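Local coordinates for periplasmic oligopeptide-binding protein (PDB 3ZS6) that probably binds oligopeptides in the periplasm as the solute-binding component of an ABC transport system for peptide uptake, at residues Lys276-Arg288 with Ala463-Tyr475. Residues are numbered along the deposited sequence; the frame is centred on the assembly and turned at random.
Sequences KRVREALAMVLDR and AMNDYPMVPLFQY
Arg279 and Arg288, near the two ends of the segment 276-288, reach across to backbone carbonyls of 463-475 and show how arginines can pin a helix to a chain that is turning into a strand. From Arg279, NH2 donates to Asp466 O at 3.0 Å, with the acceptor close to the guanidinium plane, while NE adds weak bonds to the same oxygen and to Tyr467 O. A bend at chi3 (-64°) turns the group back so that one face lies over Lys276 CA; NH1 is held by Leu273 O.

At the other end, Arg288 NE bonds to Pro471 O (3.1 Å, 155°), the donor tilted from the carbonyl plane. NH1 and NH2 grip Ala283 O end-on, so one planar guanidinium bridges a carbonyl of the helix's last turn and one of the strand.

Between these anchors the contact is mainly apolar. The Tyr467 ring lies against the methylene chain of Glu280, CE2 3.5 Å from Glu280 CG, its plane only 13° from that of the carboxylate. Its CD1 touches Ala283 CB, Met464 O sits over the centre of one ring face, and the hydroxyl bonds to Trp322. Glu280, extended beyond CG, pairs through OE1 with Lys276 NZ, one turn earlier. Farther along, Leu286 CD1 rests against both Val470 CG1 (3.9 Å) and Leu472 CD2 (3.7 Å).

Tyr467 closes a type I turn that begins at Met464 and, with positive phi, is the first residue past the helix to leave helical angles; Asp466 is tied by OD2 to Tyr431. Val470 and Leu472 pair with strand 260-266, where Leu472 and Phe473 form a classic beta bulge opposite Tyr262. Helix 276-285 thus packs against the mixed sheet of a periplasmic-binding-protein fold, whose strand 470-480 runs on to Tyr475, beside the bound peptide.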
loop_
_atom_site.group_PDB
_atom_site.type_symbol
_atom_site.label_atom_id
_atom_site.label_comp_id
_atom_site.label_asym_id
_atom_site.label_seq_id
_atom_site.Cartn_x
_atom_site.Cartn_y
_atom_site.Cartn_z
ATOM N N LYS A 276 13.940 19.398 -12.175
ATOM C CA LYS A 276 12.555 19.178 -12.587
ATOM C C LYS A 276 12.395 19.031 -14.105
ATOM O O LYS A 276 11.538 18.281 -14.581
ATOM C CB LYS A 276 11.691 20.330 -12.048
ATOM C CG LYS A 276 10.366 20.576 -12.753
ATOM C CD LYS A 276 9.806 21.939 -12.337
ATOM C CE LYS A 276 8.398 22.180 -12.866
ATOM N NZ LYS A 276 8.309 22.127 -14.354
ATOM N N ARG A 277 13.219 19.743 -14.867
ATOM C CA ARG A 277 13.146 19.668 -16.324
ATOM C C ARG A 277 13.512 18.275 -16.845
ATOM O O ARG A 277 12.906 17.784 -17.800
ATOM C CB ARG A 277 14.028 20.740 -16.965
ATOM C CG ARG A 277 13.524 22.168 -16.722
ATOM C CD ARG A 277 14.595 23.197 -17.075
ATOM N NE ARG A 277 15.753 23.071 -16.193
ATOM C CZ ARG A 277 16.784 23.909 -16.187
ATOM N NH1 ARG A 277 16.797 24.945 -17.025
ATOM N NH2 ARG A 277 17.798 23.710 -15.349
ATOM N N VAL A 278 14.501 17.644 -16.223
ATOM C CA VAL A 278 14.873 16.276 -16.592
ATOM C C VAL A 278 13.749 15.289 -16.245
ATOM O O VAL A 278 13.377 14.453 -17.073
ATOM C CB VAL A 278 16.197 15.831 -15.912
ATOM C CG1 VAL A 278 16.504 14.367 -16.229
ATOM C CG2 VAL A 278 17.360 16.730 -16.350
ATOM N N ARG A 279 13.202 15.399 -15.032
ATOM C CA ARG A 279 12.129 14.490 -14.592
ATOM C C ARG A 279 10.911 14.591 -15.509
ATOM O O ARG A 279 10.330 13.582 -15.920
ATOM C CB ARG A 279 11.721 14.768 -13.129
ATOM C CG ARG A 279 12.885 14.689 -12.123
ATOM C CD ARG A 279 12.410 14.588 -10.659
ATOM N NE ARG A 279 11.683 15.778 -10.216
ATOM C CZ ARG A 279 12.234 16.807 -9.575
ATOM N NH1 ARG A 279 13.535 16.806 -9.280
ATOM N NH2 ARG A 279 11.477 17.840 -9.221
ATOM N N GLU A 280 10.543 15.825 -15.830
ATOM C CA GLU A 280 9.426 16.121 -16.708
ATOM C C GLU A 280 9.632 15.534 -18.107
ATOM O O GLU A 280 8.723 14.925 -18.679
ATOM C CB GLU A 280 9.261 17.639 -16.801
ATOM C CG GLU A 280 8.055 18.101 -17.584
ATOM C CD GLU A 280 7.929 19.618 -17.593
ATOM O OE1 GLU A 280 8.769 20.293 -16.954
ATOM O OE2 GLU A 280 6.988 20.130 -18.227
ATOM N N ALA A 281 10.827 15.723 -18.659
ATOM C CA ALA A 281 11.148 15.164 -19.971
ATOM C C ALA A 281 10.955 13.645 -19.997
ATOM O O ALA A 281 10.383 13.095 -20.938
ATOM C CB ALA A 281 12.574 15.512 -20.358
ATOM N N LEU A 282 11.449 12.967 -18.966
ATOM C CA LEU A 282 11.339 11.517 -18.895
ATOM C C LEU A 282 9.874 11.099 -18.850
ATOM O O LEU A 282 9.476 10.115 -19.480
ATOM C CB LEU A 282 12.088 10.973 -17.674
ATOM C CG LEU A 282 13.616 11.131 -17.652
ATOM C CD1 LEU A 282 14.187 10.684 -16.305
ATOM C CD2 LEU A 282 14.267 10.349 -18.793
ATOM N N ALA A 283 9.072 11.866 -18.122
ATOM C CA ALA A 283 7.651 11.563 -17.975
ATOM C C ALA A 283 6.849 11.737 -19.263
ATOM O O ALA A 283 6.001 10.907 -19.594
ATOM C CB ALA A 283 7.041 12.409 -16.861
ATOM N N MET A 284 7.107 12.820 -19.985
ATOM C CA MET A 284 6.225 13.212 -21.078
ATOM C C MET A 284 6.437 12.397 -22.348
ATOM O O MET A 284 5.587 12.387 -23.230
ATOM C CB MET A 284 6.354 14.714 -21.375
ATOM C CG MET A 284 7.657 15.122 -22.022
ATOM S SD MET A 284 7.806 16.922 -22.145
ATOM C CE MET A 284 6.249 17.354 -22.913
ATOM N N VAL A 285 7.563 11.703 -22.440
ATOM C CA VAL A 285 7.847 10.912 -23.635
ATOM C C VAL A 285 7.219 9.501 -23.630
ATOM O O VAL A 285 6.978 8.920 -24.692
ATOM C CB VAL A 285 9.366 10.844 -23.882
ATOM C CG1 VAL A 285 9.731 9.623 -24.682
ATOM C CG2 VAL A 285 9.843 12.133 -24.575
ATOM N N LEU A 286 6.938 8.961 -22.445
ATOM C CA LEU A 286 6.357 7.621 -22.339
ATOM C C LEU A 286 4.907 7.570 -22.837
ATOM O O LEU A 286 4.060 8.341 -22.395
ATOM C CB LEU A 286 6.414 7.108 -20.893
ATOM C CG LEU A 286 7.756 7.069 -20.163
ATOM C CD1 LEU A 286 7.524 6.796 -18.674
ATOM C CD2 LEU A 286 8.707 6.036 -20.765
ATOM N N ASP A 287 4.629 6.642 -23.747
ATOM C CA ASP A 287 3.289 6.481 -24.308
ATOM C C ASP A 287 2.480 5.495 -23.457
ATOM O O ASP A 287 2.586 4.276 -23.634
ATOM C CB ASP A 287 3.400 5.979 -25.749
ATOM C CG ASP A 287 2.110 6.143 -26.530
ATOM O OD1 ASP A 287 1.021 6.064 -25.920
ATOM O OD2 ASP A 287 2.193 6.343 -27.763
ATOM N N ARG A 288 1.677 6.029 -22.538
ATOM C CA ARG A 288 0.930 5.211 -21.585
ATOM C C ARG A 288 -0.272 4.531 -22.242
ATOM O O ARG A 288 -0.831 3.567 -21.707
ATOM C CB ARG A 288 0.475 6.064 -20.399
ATOM C CG ARG A 288 1.622 6.715 -19.612
ATOM C CD ARG A 288 1.109 7.914 -18.809
ATOM N NE ARG A 288 2.168 8.552 -18.040
ATOM C CZ ARG A 288 3.169 9.243 -18.582
ATOM N NH1 ARG A 288 3.257 9.370 -19.909
ATOM N NH2 ARG A 288 4.097 9.792 -17.800
ATOM N N ALA A 463 2.123 19.796 -6.908
ATOM C CA ALA A 463 3.168 18.784 -6.770
ATOM C C ALA A 463 3.487 18.073 -8.089
ATOM O O ALA A 463 4.652 17.863 -8.413
ATOM C CB ALA A 463 2.789 17.771 -5.709
ATOM N N MET A 464 2.458 17.673 -8.836
ATOM C CA MET A 464 2.688 16.881 -10.049
ATOM C C MET A 464 3.352 17.707 -11.160
ATOM O O MET A 464 4.033 17.157 -12.028
ATOM C CB MET A 464 1.394 16.234 -10.556
ATOM C CG MET A 464 0.809 15.167 -9.636
ATOM S SD MET A 464 1.923 13.791 -9.283
ATOM C CE MET A 464 2.652 14.327 -7.736
ATOM N N ASN A 465 3.149 19.022 -11.136
ATOM C CA ASN A 465 3.844 19.901 -12.073
ATOM C C ASN A 465 5.351 19.889 -11.841
ATOM O O ASN A 465 6.127 20.311 -12.697
ATOM C CB ASN A 465 3.291 21.325 -12.008
ATOM C CG ASN A 465 1.978 21.471 -12.753
ATOM O OD1 ASN A 465 1.855 21.055 -13.907
ATOM N ND2 ASN A 465 0.985 22.052 -12.095
ATOM N N ASP A 466 5.760 19.379 -10.682
ATOM C CA ASP A 466 7.178 19.193 -10.381
ATOM C C ASP A 466 7.689 17.802 -10.790
ATOM O O ASP A 466 8.886 17.540 -10.748
ATOM C CB ASP A 466 7.446 19.448 -8.890
ATOM C CG ASP A 466 7.419 20.940 -8.530
ATOM O OD1 ASP A 466 7.460 21.783 -9.453
ATOM O OD2 ASP A 466 7.369 21.269 -7.327
ATOM N N TYR A 467 6.776 16.917 -11.190
ATOM C CA TYR A 467 7.139 15.550 -11.603
ATOM C C TYR A 467 8.133 14.872 -10.662
ATOM O O TYR A 467 9.165 14.366 -11.095
ATOM C CB TYR A 467 7.640 15.548 -13.055
ATOM C CG TYR A 467 6.588 16.102 -13.976
ATOM C CD1 TYR A 467 5.591 15.286 -14.473
ATOM C CD2 TYR A 467 6.543 17.462 -14.281
ATOM C CE1 TYR A 467 4.598 15.787 -15.280
ATOM C CE2 TYR A 467 5.555 17.975 -15.096
ATOM C CZ TYR A 467 4.584 17.127 -15.592
ATOM O OH TYR A 467 3.585 17.609 -16.403
ATOM N N PRO A 468 7.816 14.862 -9.359
ATOM C CA PRO A 468 8.674 14.211 -8.365
ATOM C C PRO A 468 8.819 12.710 -8.612
ATOM O O PRO A 468 9.818 12.125 -8.187
ATOM C CB PRO A 468 7.949 14.482 -7.037
ATOM C CG PRO A 468 6.515 14.769 -7.428
ATOM C CD PRO A 468 6.632 15.493 -8.747
ATOM N N MET A 469 7.833 12.106 -9.271
ATOM C CA MET A 469 7.927 10.722 -9.733
ATOM C C MET A 469 7.196 10.614 -11.071
ATOM O O MET A 469 6.703 11.615 -11.586
ATOM C CB MET A 469 7.326 9.742 -8.712
ATOM C CG MET A 469 5.888 10.063 -8.294
ATOM S SD MET A 469 5.773 11.071 -6.785
ATOM C CE MET A 469 6.110 9.831 -5.518
ATOM N N VAL A 470 7.118 9.410 -11.633
ATOM C CA VAL A 470 6.490 9.237 -12.941
ATOM C C VAL A 470 5.332 8.253 -12.907
ATOM O O VAL A 470 5.529 7.042 -13.079
ATOM C CB VAL A 470 7.503 8.745 -13.999
ATOM C CG1 VAL A 470 6.836 8.635 -15.362
ATOM C CG2 VAL A 470 8.729 9.668 -14.047
ATOM N N PRO A 471 4.114 8.768 -12.688
ATOM C CA PRO A 471 2.921 7.921 -12.718
ATOM C C PRO A 471 2.731 7.305 -14.093
ATOM O O PRO A 471 2.943 7.989 -15.097
ATOM C CB PRO A 471 1.787 8.910 -12.423
ATOM C CG PRO A 471 2.455 9.990 -11.612
ATOM C CD PRO A 471 3.806 10.145 -12.258
ATOM N N LEU A 472 2.321 6.038 -14.133
ATOM C CA LEU A 472 2.144 5.324 -15.392
ATOM C C LEU A 472 0.688 4.927 -15.645
ATOM O O LEU A 472 0.134 5.237 -16.698
ATOM C CB LEU A 472 3.038 4.074 -15.440
ATOM C CG LEU A 472 4.545 4.349 -15.470
ATOM C CD1 LEU A 472 5.343 3.049 -15.464
ATOM C CD2 LEU A 472 4.904 5.215 -16.684
ATOM N N PHE A 473 0.079 4.222 -14.695
ATOM C CA PHE A 473 -1.314 3.829 -14.846
ATOM C C PHE A 473 -1.948 3.423 -13.528
ATOM O O PHE A 473 -1.262 3.230 -12.516
ATOM C CB PHE A 473 -1.456 2.695 -15.876
ATOM C CG PHE A 473 -0.592 1.507 -15.587
ATOM C CD1 PHE A 473 -0.987 0.565 -14.650
ATOM C CD2 PHE A 473 0.622 1.332 -16.249
ATOM C CE1 PHE A 473 -0.190 -0.538 -14.370
ATOM C CE2 PHE A 473 1.424 0.229 -15.975
ATOM C CZ PHE A 473 1.020 -0.706 -15.027
ATOM N N GLN A 474 -3.270 3.306 -13.546
ATOM C CA GLN A 474 -4.010 2.832 -12.392
ATOM C C GLN A 474 -3.994 1.313 -12.394
ATOM O O GLN A 474 -4.280 0.694 -13.418
ATOM C CB GLN A 474 -5.455 3.339 -12.446
ATOM C CG GLN A 474 -6.302 2.933 -11.237
ATOM C CD GLN A 474 -7.675 3.577 -11.269
ATOM O OE1 GLN A 474 -7.983 4.357 -12.172
ATOM N NE2 GLN A 474 -8.506 3.257 -10.281
ATOM N N TYR A 475 -3.650 0.714 -11.255
ATOM C CA TYR A 475 -3.655 -0.746 -11.124
ATOM C C TYR A 475 -5.007 -1.360 -11.476
ATOM O O TYR A 475 -6.055 -0.812 -11.140
ATOM C CB TYR A 475 -3.314 -1.180 -9.695
ATOM C CG TYR A 475 -1.839 -1.309 -9.396
ATOM C CD1 TYR A 475 -1.115 -0.228 -8.910
ATOM C CD2 TYR A 475 -1.174 -2.520 -9.576
ATOM C CE1 TYR A 475 0.234 -0.342 -8.610
ATOM C CE2 TYR A 475 0.177 -2.643 -9.285
ATOM C CZ TYR A 475 0.875 -1.548 -8.804
ATOM O OH TYR A 475 2.215 -1.659 -8.511
#